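Local atomic coordinates of Two-component system sensor histidine kinase (Bacteroides thetaiotaomicron, PDB entry 3OTT), a protein that probably senses saccharides outside the cell through this extracellular part of a membrane receptor with predicted histidine kinase and DNA-binding parts. Residues N73-M78 / V86-A91; D92-P97 / S649-D654; G440-D445 / E460-V465. One frame throughout, in Å; residues are numbered along the deposited sequence.

The extracellular sensor combines beta-propeller blades with a C-terminal beta-sandwich. Contact 1 pairs strands 75-79 and 84-88, the middle of a four-stranded antiparallel blade; the first segment of contact 2 follows directly in the chain, on strand 93-94 of the same sheet, and its second lies in the loop after strand 646-648. Their centres lie about 10 Å apart, and Tyr-87 OH of the first meets Asp-92 OD1 of the second. Contact 3 lies in a second propeller, nested in the loop closed by contact 2, with its centre about 67 Å from contact 1's and 74 Å from contact 2's. The two blades described are local in sequence, whereas contact 2 joins domains across distant sequence.

Contact 1 of 3, residues N73-M78 / V86-A91; sequences NTYLYM and VYNYRA
Leu-76 and Tyr-87 form a hydrogen-bonded pair of an antiparallel hairpin, exchanging two backbone bonds: Leu-76 N to Tyr-87 O at 2.7 Å and Tyr-87 N to Leu-76 O at 2.8 Å. Tyr-75 with Asn-88 and Tyr-77 with Val-86 are the flanking non-hydrogen-bonded pairs. Beyond the regular strands, Tyr-89 N donates to Thr-74 O.

Side-chain polar contacts across the two segments gather at this end. Arg-90 grips the carbonyl oxygen Asn-73 O side-on, its NE at 2.9 Å and its NH2 at 3.2 Å, with the acceptor lying in the guanidinium plane. An extended chain from CG to NE carries the group past Thr-74, whose OG1 approaches Arg-90 CD. Asn-88 OD1 turns back on its own chain, accepting from Arg-90 N in an Asx turn and from Ala-91 N in an Asx motif, and so fixing the bend after the strand. A water joins Thr-74 OG1 and Asn-88 ND2, while Asn-73 OD1 is bound by Ser-31.

These are the two central strands of a four-stranded propeller blade, and side chains alternate between its faces. A classic beta bulge places both Thr-74 and Tyr-75 opposite Ile-71 on the neighbouring strand 67-71.

Packing on the Tyr-75 and Tyr-77 face centres on Val-86. Its CG2 sits over the middle of the Tyr-77 ring in a CH-pi contact, 3.8 Å from the centroid, while CG1, anti to the backbone N (chi1 175°), sits between the two rings, touching Tyr-77 CE1 and Tyr-75 CD1. The Tyr-75 hydroxyl hydrogen-bonds to His-372 NE2 of the second subunit. On the Leu-76 face the two methyls divide their work: CD2 meets the edge of the Tyr-87 ring, and Leu-76 CD1 lies 3.5 Å from Tyr-89 CD2.

Contact 2 of 3, residues D92-P97 / S649-D654; sequences DRYEQP and SPRTRD
Asp-92 reaches Arg-651 and its neighbours because its carboxylate carbon stands anti to the backbone N (chi1 -179°), sending the group out from the blade edge toward segment 649-654. Arg-651 likewise has CG anti to its own N (chi1 -166°), and its extended second torsion carries CD to the Tyr-94 ring; a bend at chi3 then turns NE back toward the carboxylate.

The charged groups do not meet directly. Asp-92 OD1 and Arg-651 NE are 4.3 Å apart, with the carboxylate and guanidinium planes turned 65° against each other. A water fills the link, donating to Asp-92 OD1 at 2.6 Å and accepting from Arg-651 NE at 2.6 Å, in the plane of the guanidinium. Each side chain also has a partner outside the two segments: Tyr-87 OH bonds to Asp-92 OD1, and Thr-56 OG1 to Arg-651 NH1. The second carboxylate oxygen, OD2, faces the turn at Ser-649, Pro-650 and Arg-651, where its modelled position is doubtful.

Asp-92 CB lies 3.9 Å from Pro-650 CD, the two side chains crossing at about a right angle. Arg-651 CD approaches the edge of the Tyr-94 ring, 4.1 Å from CE2, with the two side chains running side by side. Arg-93 NE lies 3.6 Å from Pro-650 O; it is buried by the contact and has no polar partner in the model.

Within its own sheet, Asp-92 belongs to a G1 beta bulge with Arg-93 opposite Asn-88, and the whole arrangement is an interdomain contact between the outer edge of a propeller blade and a loop of the C-terminal beta-sandwich.

Contact 3 of 3, residues G440-D445 / E460-V465; sequences GIFVVD and EQNYSV
Ile-441 and Tyr-463 exchange two backbone hydrogen bonds, Ile-441 N to Tyr-463 O at 3.0 Å and Tyr-463 N to Ile-441 O at 2.7 Å. Two residues on, Val-443 and Gln-461 repeat the exchange, with the Val-443 N-H nearly straight on to Gln-461 O (177°). At the strand end a side chain takes over: Glu-460, bent at chi2 (72°), offers OE1 to Asp-445 N at 3.0 Å, the donor coming from above the carboxylate plane. Glu-460 OE2 is bound by Tyr-457 OH, and Asp-445 OD1 caps Lys-448 N at the start of helix 446-451.

Between the two hydrogen-bonded pairs, Phe-442 faces Asn-462. The amide nitrogen ND2 lies over the centre of the Phe-442 ring, 3.6 Å above its plane, with amide and ring planes 45° apart; this same nitrogen donates to Gly-439 O. On the other face of the sheet, with Ile-441, Val-443 and Tyr-463, Val-443 CG2 reaches the edge of the Tyr-463 ring at CE1, 4.0 Å away, while the Gln-461 side chain runs beside Val-443. Arg-503 adds a cation-pi contact to Tyr-463.

The chemistry implies that backbone bonding sets the register of this outer strand pair in the blade, while the two carboxylates tie the strand's end to the helix that follows and to the returning strand.

Contact 1 of 3, residues N73-M78 / V86-A91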
loop_
_atom_site.group_PDB
_atom_site.type_symbol
_atom_site.label_atom_id
_atom_site.label_comp_id
_atom_site.label_asym_id
_atom_site.label_seq_id
_atom_site.Cartn_x
_atom_site.Cartn_y
_atom_site.Cartn_z
ATOM N N ASN B 73 18.273 0.900 -8.466
ATOM C CA ASN B 73 18.005 2.340 -8.481
ATOM C C ASN B 73 19.290 3.116 -8.854
ATOM O O ASN B 73 19.498 4.252 -8.405
ATOM C CB ASN B 73 17.545 2.766 -7.084
ATOM C CG ASN B 73 16.724 4.062 -7.085
ATOM O OD1 ASN B 73 16.126 4.467 -8.088
ATOM N ND2 ASN B 73 16.696 4.720 -5.934
ATOM N N THR B 74 20.199 2.478 -9.598
ATOM C CA THR B 74 21.399 3.166 -9.982
ATOM C C THR B 74 22.017 2.709 -11.290
ATOM O O THR B 74 22.838 3.441 -11.836
ATOM C CB THR B 74 22.472 3.225 -8.851
ATOM O OG1 THR B 74 23.487 4.155 -9.231
ATOM C CG2 THR B 74 23.145 1.863 -8.579
ATOM N N TYR B 75 21.669 1.517 -11.792
ATOM C CA TYR B 75 22.285 1.036 -13.064
ATOM C C TYR B 75 21.297 0.918 -14.215
ATOM O O TYR B 75 20.127 0.629 -14.027
ATOM C CB TYR B 75 22.982 -0.335 -12.912
ATOM C CG TYR B 75 23.952 -0.454 -11.754
ATOM C CD1 TYR B 75 25.241 0.128 -11.811
ATOM C CD2 TYR B 75 23.605 -1.163 -10.609
ATOM C CE1 TYR B 75 26.116 0.037 -10.722
ATOM C CE2 TYR B 75 24.477 -1.245 -9.503
ATOM C CZ TYR B 75 25.711 -0.656 -9.572
ATOM O OH TYR B 75 26.531 -0.823 -8.469
ATOM N N LEU B 76 21.767 1.120 -15.414
ATOM C CA LEU B 76 21.011 0.722 -16.591
ATOM C C LEU B 76 21.744 -0.496 -17.122
ATOM O O LEU B 76 22.928 -0.355 -17.483
ATOM C CB LEU B 76 20.980 1.837 -17.662
ATOM C CG LEU B 76 19.975 2.994 -17.583
ATOM C CD1 LEU B 76 19.537 3.351 -16.191
ATOM C CD2 LEU B 76 20.543 4.235 -18.242
ATOM N N TYR B 77 21.106 -1.670 -17.044
ATOM C CA TYR B 77 21.580 -2.903 -17.674
ATOM C C TYR B 77 20.971 -2.919 -19.061
ATOM O O TYR B 77 19.742 -2.884 -19.216
ATOM C CB TYR B 77 21.110 -4.187 -16.885
ATOM C CG TYR B 77 21.980 -4.578 -15.706
ATOM C CD1 TYR B 77 22.474 -3.606 -14.824
ATOM C CD2 TYR B 77 22.285 -5.913 -15.461
ATOM C CE1 TYR B 77 23.309 -3.956 -13.737
ATOM C CE2 TYR B 77 23.070 -6.311 -14.376
ATOM C CZ TYR B 77 23.602 -5.326 -13.514
ATOM O OH TYR B 77 24.411 -5.710 -12.444
ATOM N N MET B 78 21.806 -3.003 -20.073
ATOM C CA MET B 78 21.347 -2.881 -21.453
ATOM C C MET B 78 21.870 -4.036 -22.305
ATOM O O MET B 78 23.067 -4.345 -22.256
ATOM C CB MET B 78 21.859 -1.544 -22.015
ATOM C CG MET B 78 21.356 -0.321 -21.172
ATOM S SD MET B 78 22.100 1.142 -21.871
ATOM C CE MET B 78 23.786 1.091 -21.229
ATOM N N VAL B 86 26.651 -2.269 -18.692
ATOM C CA VAL B 86 26.146 -1.741 -17.458
ATOM C C VAL B 86 26.531 -0.253 -17.222
ATOM O O VAL B 86 27.723 0.096 -17.098
ATOM C CB VAL B 86 26.565 -2.621 -16.286
ATOM C CG1 VAL B 86 26.146 -1.997 -14.971
ATOM C CG2 VAL B 86 25.953 -4.020 -16.447
ATOM N N TYR B 87 25.533 0.612 -17.099
ATOM C CA TYR B 87 25.822 2.019 -16.970
ATOM C C TYR B 87 25.353 2.529 -15.611
ATOM O O TYR B 87 24.173 2.407 -15.246
ATOM C CB TYR B 87 25.189 2.809 -18.152
ATOM C CG TYR B 87 25.372 4.315 -18.075
ATOM C CD1 TYR B 87 26.641 4.918 -18.313
ATOM C CD2 TYR B 87 24.311 5.133 -17.792
ATOM C CE1 TYR B 87 26.817 6.313 -18.233
ATOM C CE2 TYR B 87 24.455 6.549 -17.739
ATOM C CZ TYR B 87 25.704 7.106 -17.955
ATOM O OH TYR B 87 25.822 8.458 -17.896
ATOM N N ASN B 88 26.281 3.058 -14.834
ATOM C CA ASN B 88 25.891 3.694 -13.560
ATOM C C ASN B 88 25.441 5.122 -13.835
ATOM O O ASN B 88 26.248 5.967 -14.071
ATOM C CB ASN B 88 27.032 3.620 -12.516
ATOM C CG ASN B 88 26.638 4.201 -11.154
ATOM O OD1 ASN B 88 25.724 5.009 -11.061
ATOM N ND2 ASN B 88 27.349 3.786 -10.086
ATOM N N TYR B 89 24.149 5.385 -13.812
ATOM C CA TYR B 89 23.685 6.682 -14.227
ATOM C C TYR B 89 23.866 7.766 -13.137
ATOM O O TYR B 89 23.821 8.978 -13.435
ATOM C CB TYR B 89 22.235 6.579 -14.718
ATOM C CG TYR B 89 21.169 6.405 -13.626
ATOM C CD1 TYR B 89 20.700 7.489 -12.882
ATOM C CD2 TYR B 89 20.645 5.143 -13.346
ATOM C CE1 TYR B 89 19.687 7.326 -11.914
ATOM C CE2 TYR B 89 19.636 4.959 -12.364
ATOM C CZ TYR B 89 19.192 6.030 -11.650
ATOM O OH TYR B 89 18.220 5.814 -10.723
ATOM N N ARG B 90 24.095 7.356 -11.892
ATOM C CA ARG B 90 24.331 8.349 -10.844
ATOM C C ARG B 90 25.790 8.772 -10.904
ATOM O O ARG B 90 26.103 9.944 -10.797
ATOM C CB ARG B 90 24.026 7.839 -9.419
ATOM C CG ARG B 90 22.560 7.666 -9.187
ATOM C CD ARG B 90 22.284 7.093 -7.792
ATOM N NE ARG B 90 20.855 6.745 -7.765
ATOM C CZ ARG B 90 19.890 7.583 -7.414
ATOM N NH1 ARG B 90 20.210 8.827 -6.999
ATOM N NH2 ARG B 90 18.625 7.172 -7.434
ATOM N N ALA B 91 26.681 7.822 -11.059
ATOM C CA ALA B 91 28.088 8.189 -11.153
ATOM C C ALA B 91 28.462 8.659 -12.572
ATOM O O ALA B 91 29.461 9.329 -12.754
ATOM C CB ALA B 91 29.016 7.018 -10.683
HETATM O O HOH W 1 25.871 4.862 -7.414
#

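Contact 2 of 3, residues D92-P97 / S649-D654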
loop_
_atom_site.group_PDB
_atom_site.type_symbol
_atom_site.label_atom_id
_atom_site.label_comp_id
_atom_site.label_asym_id
_atom_site.label_seq_id
_atom_site.Cartn_x
_atom_site.Cartn_y
_atom_site.Cartn_z
ATOM N N ASP B 92 27.642 8.341 -13.580
ATOM C CA ASP B 92 28.011 8.606 -14.974
ATOM C C ASP B 92 29.300 7.876 -15.432
ATOM O O ASP B 92 30.163 8.486 -16.052
ATOM C CB ASP B 92 28.031 10.149 -15.252
ATOM C CG ASP B 92 28.396 10.484 -16.698
ATOM O OD1 ASP B 92 28.072 9.723 -17.643
ATOM O OD2 ASP B 92 29.074 11.496 -16.908
ATOM N N ARG B 93 29.375 6.561 -15.171
ATOM C CA ARG B 93 30.476 5.691 -15.524
ATOM C C ARG B 93 29.924 4.311 -15.952
ATOM O O ARG B 93 28.977 3.814 -15.303
ATOM C CB ARG B 93 31.359 5.411 -14.279
ATOM C CG ARG B 93 31.731 6.639 -13.451
ATOM C CD ARG B 93 33.108 7.286 -13.738
ATOM N NE ARG B 93 33.586 7.234 -15.123
ATOM C CZ ARG B 93 34.758 6.693 -15.504
ATOM N NH1 ARG B 93 35.581 6.119 -14.620
ATOM N NH2 ARG B 93 35.110 6.695 -16.790
ATOM N N TYR B 94 30.544 3.684 -16.952
ATOM C CA TYR B 94 30.276 2.275 -17.279
ATOM C C TYR B 94 31.003 1.445 -16.239
ATOM O O TYR B 94 32.147 1.722 -15.957
ATOM C CB TYR B 94 30.728 1.915 -18.722
ATOM C CG TYR B 94 29.770 2.523 -19.701
ATOM C CD1 TYR B 94 28.613 1.869 -20.025
ATOM C CD2 TYR B 94 29.977 3.805 -20.222
ATOM C CE1 TYR B 94 27.670 2.434 -20.903
ATOM C CE2 TYR B 94 29.055 4.391 -21.077
ATOM C CZ TYR B 94 27.880 3.697 -21.412
ATOM O OH TYR B 94 26.939 4.216 -22.280
ATOM N N GLU B 95 30.311 0.488 -15.635
ATOM C CA GLU B 95 30.826 -0.228 -14.492
ATOM C C GLU B 95 30.582 -1.663 -14.684
ATOM O O GLU B 95 29.563 -2.124 -14.166
ATOM C CB GLU B 95 30.092 0.204 -13.187
ATOM C CG GLU B 95 30.889 1.318 -12.456
ATOM C CD GLU B 95 30.196 1.932 -11.237
ATOM O OE1 GLU B 95 29.292 1.274 -10.680
ATOM O OE2 GLU B 95 30.602 3.071 -10.822
ATOM N N GLN B 96 31.445 -2.379 -15.420
ATOM C CA GLN B 96 31.210 -3.831 -15.654
ATOM C C GLN B 96 31.457 -4.758 -14.460
ATOM O O GLN B 96 32.572 -4.818 -13.925
ATOM C CB GLN B 96 31.992 -4.444 -16.850
ATOM C CG GLN B 96 31.533 -4.094 -18.297
ATOM C CD GLN B 96 30.011 -4.336 -18.624
ATOM O OE1 GLN B 96 29.238 -3.358 -18.805
ATOM N NE2 GLN B 96 29.606 -5.612 -18.741
ATOM N N PRO B 97 30.437 -5.574 -14.127
ATOM C CA PRO B 97 30.546 -6.781 -13.284
ATOM C C PRO B 97 31.688 -7.698 -13.720
ATOM O O PRO B 97 32.097 -7.653 -14.856
ATOM C CB PRO B 97 29.208 -7.503 -13.543
ATOM C CG PRO B 97 28.232 -6.428 -13.909
ATOM C CD PRO B 97 29.094 -5.455 -14.741
ATOM N N SER B 649 31.658 15.606 -18.274
ATOM C CA SER B 649 31.025 14.714 -17.281
ATOM C C SER B 649 32.042 13.733 -16.777
ATOM O O SER B 649 33.101 13.586 -17.381
ATOM C CB SER B 649 29.830 13.938 -17.913
ATOM O OG SER B 649 30.327 13.100 -18.971
ATOM N N PRO B 650 31.722 13.032 -15.678
ATOM C CA PRO B 650 32.723 12.088 -15.176
ATOM C C PRO B 650 33.128 11.087 -16.265
ATOM O O PRO B 650 34.221 10.594 -16.266
ATOM C CB PRO B 650 31.997 11.392 -14.016
ATOM C CG PRO B 650 30.973 12.348 -13.546
ATOM C CD PRO B 650 30.531 13.114 -14.800
ATOM N N ARG B 651 32.245 10.833 -17.225
ATOM C CA ARG B 651 32.574 9.850 -18.260
ATOM C C ARG B 651 33.784 10.284 -19.110
ATOM O O ARG B 651 34.508 9.454 -19.638
ATOM C CB ARG B 651 31.344 9.640 -19.161
ATOM C CG ARG B 651 31.432 8.438 -20.043
ATOM C CD ARG B 651 30.148 8.297 -20.838
ATOM N NE ARG B 651 29.779 9.496 -21.581
ATOM C CZ ARG B 651 30.245 9.817 -22.793
ATOM N NH1 ARG B 651 31.105 9.037 -23.428
ATOM N NH2 ARG B 651 29.838 10.941 -23.377
ATOM N N THR B 652 33.953 11.589 -19.287
ATOM C CA THR B 652 35.020 12.093 -20.154
ATOM C C THR B 652 36.095 12.866 -19.408
ATOM O O THR B 652 37.107 13.158 -20.010
ATOM C CB THR B 652 34.487 13.003 -21.320
ATOM O OG1 THR B 652 33.891 14.181 -20.772
ATOM C CG2 THR B 652 33.464 12.299 -22.165
ATOM N N ARG B 653 35.878 13.238 -18.139
ATOM C CA ARG B 653 36.927 13.940 -17.325
ATOM C C ARG B 653 37.091 13.401 -15.881
ATOM O O ARG B 653 36.113 13.036 -15.213
ATOM C CB ARG B 653 36.685 15.457 -17.220
ATOM C CG ARG B 653 36.216 16.185 -18.482
ATOM C CD ARG B 653 37.265 17.122 -19.111
ATOM N NE ARG B 653 38.221 17.665 -18.153
ATOM C CZ ARG B 653 39.097 18.635 -18.420
ATOM N NH1 ARG B 653 39.095 19.216 -19.619
ATOM N NH2 ARG B 653 39.980 19.032 -17.482
ATOM N N ASP B 654 38.337 13.375 -15.423
ATOM C CA ASP B 654 38.716 13.126 -14.022
ATOM C C ASP B 654 38.154 14.112 -13.000
ATOM O O ASP B 654 37.888 13.752 -11.849
ATOM C CB ASP B 654 40.257 13.231 -13.895
ATOM C CG ASP B 654 40.955 12.065 -14.517
ATOM O OD1 ASP B 654 40.259 11.300 -15.239
ATOM O OD2 ASP B 654 42.181 11.893 -14.279
HETATM O O HOH W 2 27.929 10.597 -20.119
#

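Contact 3 of 3, residues G440-D445 / E460-V465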
loop_
_atom_site.group_PDB
_atom_site.type_symbol
_atom_site.label_atom_id
_atom_site.label_comp_id
_atom_site.label_asym_id
_atom_site.label_seq_id
_atom_site.Cartn_x
_atom_site.Cartn_y
_atom_site.Cartn_z
ATOM N N GLY B 440 -31.044 19.953 17.175
ATOM C CA GLY B 440 -31.144 21.345 16.747
ATOM C C GLY B 440 -29.812 22.087 16.651
ATOM O O GLY B 440 -28.807 21.514 16.239
ATOM N N ILE B 441 -29.830 23.390 16.980
ATOM C CA ILE B 441 -28.618 24.221 16.982
ATOM C C ILE B 441 -28.206 24.651 18.417
ATOM O O ILE B 441 -29.025 25.034 19.259
ATOM C CB ILE B 441 -28.819 25.503 16.112
ATOM C CG1 ILE B 441 -29.112 25.139 14.635
ATOM C CG2 ILE B 441 -27.606 26.454 16.220
ATOM C CD1 ILE B 441 -29.936 26.275 13.894
ATOM N N PHE B 442 -26.925 24.571 18.693
ATOM C CA PHE B 442 -26.391 24.998 19.991
ATOM C C PHE B 442 -25.529 26.242 19.763
ATOM O O PHE B 442 -24.760 26.320 18.765
ATOM C CB PHE B 442 -25.488 23.899 20.591
ATOM C CG PHE B 442 -26.211 22.611 20.865
ATOM C CD1 PHE B 442 -26.449 21.666 19.852
ATOM C CD2 PHE B 442 -26.645 22.323 22.147
ATOM C CE1 PHE B 442 -27.145 20.434 20.144
ATOM C CE2 PHE B 442 -27.367 21.120 22.426
ATOM C CZ PHE B 442 -27.592 20.191 21.430
ATOM N N VAL B 443 -25.655 27.202 20.679
ATOM C CA VAL B 443 -24.840 28.398 20.676
ATOM C C VAL B 443 -24.073 28.404 21.984
ATOM O O VAL B 443 -24.706 28.406 23.052
ATOM C CB VAL B 443 -25.681 29.643 20.559
ATOM C CG1 VAL B 443 -24.783 30.866 20.556
ATOM C CG2 VAL B 443 -26.599 29.583 19.290
ATOM N N VAL B 444 -22.740 28.324 21.895
ATOM C CA VAL B 444 -21.860 28.093 23.038
ATOM C C VAL B 444 -20.777 29.176 23.156
ATOM O O VAL B 444 -20.186 29.623 22.149
ATOM C CB VAL B 444 -21.140 26.735 22.872
ATOM C CG1 VAL B 444 -19.924 26.605 23.792
ATOM C CG2 VAL B 444 -22.112 25.529 23.108
ATOM N N ASP B 445 -20.513 29.606 24.371
ATOM C CA ASP B 445 -19.450 30.551 24.602
ATOM C C ASP B 445 -18.070 29.896 24.336
ATOM O O ASP B 445 -17.657 29.000 25.056
ATOM C CB ASP B 445 -19.547 31.128 26.009
ATOM C CG ASP B 445 -18.482 32.240 26.266
ATOM O OD1 ASP B 445 -17.262 31.959 26.172
ATOM O OD2 ASP B 445 -18.871 33.386 26.568
ATOM N N GLU B 460 -25.111 27.722 26.407
ATOM C CA GLU B 460 -25.858 28.920 26.796
ATOM C C GLU B 460 -27.260 28.941 26.124
ATOM O O GLU B 460 -28.236 29.354 26.729
ATOM C CB GLU B 460 -25.058 30.200 26.432
ATOM C CG GLU B 460 -23.884 30.563 27.417
ATOM C CD GLU B 460 -22.644 29.642 27.348
ATOM O OE1 GLU B 460 -22.480 28.803 26.450
ATOM O OE2 GLU B 460 -21.790 29.730 28.236
ATOM N N GLN B 461 -27.334 28.510 24.865
ATOM C CA GLN B 461 -28.573 28.621 24.094
ATOM C C GLN B 461 -28.729 27.398 23.252
ATOM O O GLN B 461 -27.727 26.789 22.809
ATOM C CB GLN B 461 -28.576 29.853 23.149
ATOM C CG GLN B 461 -28.511 31.250 23.841
ATOM C CD GLN B 461 -28.615 32.478 22.847
ATOM O OE1 GLN B 461 -28.103 32.444 21.730
ATOM N NE2 GLN B 461 -29.283 33.541 23.282
ATOM N N ASN B 462 -29.983 27.095 22.925
ATOM C CA ASN B 462 -30.287 25.983 21.986
ATOM C C ASN B 462 -31.458 26.427 21.167
ATOM O O ASN B 462 -32.351 27.098 21.657
ATOM C CB ASN B 462 -30.486 24.644 22.764
ATOM C CG ASN B 462 -31.026 23.468 21.873
ATOM O OD1 ASN B 462 -32.210 23.060 22.013
ATOM N ND2 ASN B 462 -30.169 22.913 20.989
ATOM N N TYR B 463 -31.420 26.175 19.864
ATOM C CA TYR B 463 -32.580 26.453 19.011
ATOM C C TYR B 463 -33.172 25.089 18.630
ATOM O O TYR B 463 -32.430 24.216 18.180
ATOM C CB TYR B 463 -32.155 27.232 17.744
ATOM C CG TYR B 463 -31.918 28.711 17.978
ATOM C CD1 TYR B 463 -30.633 29.219 18.202
ATOM C CD2 TYR B 463 -32.993 29.614 18.015
ATOM C CE1 TYR B 463 -30.421 30.590 18.443
ATOM C CE2 TYR B 463 -32.793 30.948 18.286
ATOM C CZ TYR B 463 -31.508 31.432 18.488
ATOM O OH TYR B 463 -31.356 32.778 18.707
ATOM N N SER B 464 -34.498 24.921 18.735
ATOM C CA SER B 464 -35.111 23.646 18.389
ATOM C C SER B 464 -36.564 23.803 17.870
ATOM O O SER B 464 -37.058 24.928 17.741
ATOM C CB SER B 464 -35.143 22.795 19.630
ATOM O OG SER B 464 -36.054 23.366 20.536
ATOM N N VAL B 465 -37.262 22.678 17.678
ATOM C CA VAL B 465 -38.680 22.710 17.299
ATOM C C VAL B 465 -39.549 23.461 18.328
ATOM O O VAL B 465 -40.590 23.977 17.949
ATOM C CB VAL B 465 -39.248 21.275 16.942
ATOM C CG1 VAL B 465 -40.682 21.353 16.502
ATOM C CG2 VAL B 465 -38.562 20.736 15.784
#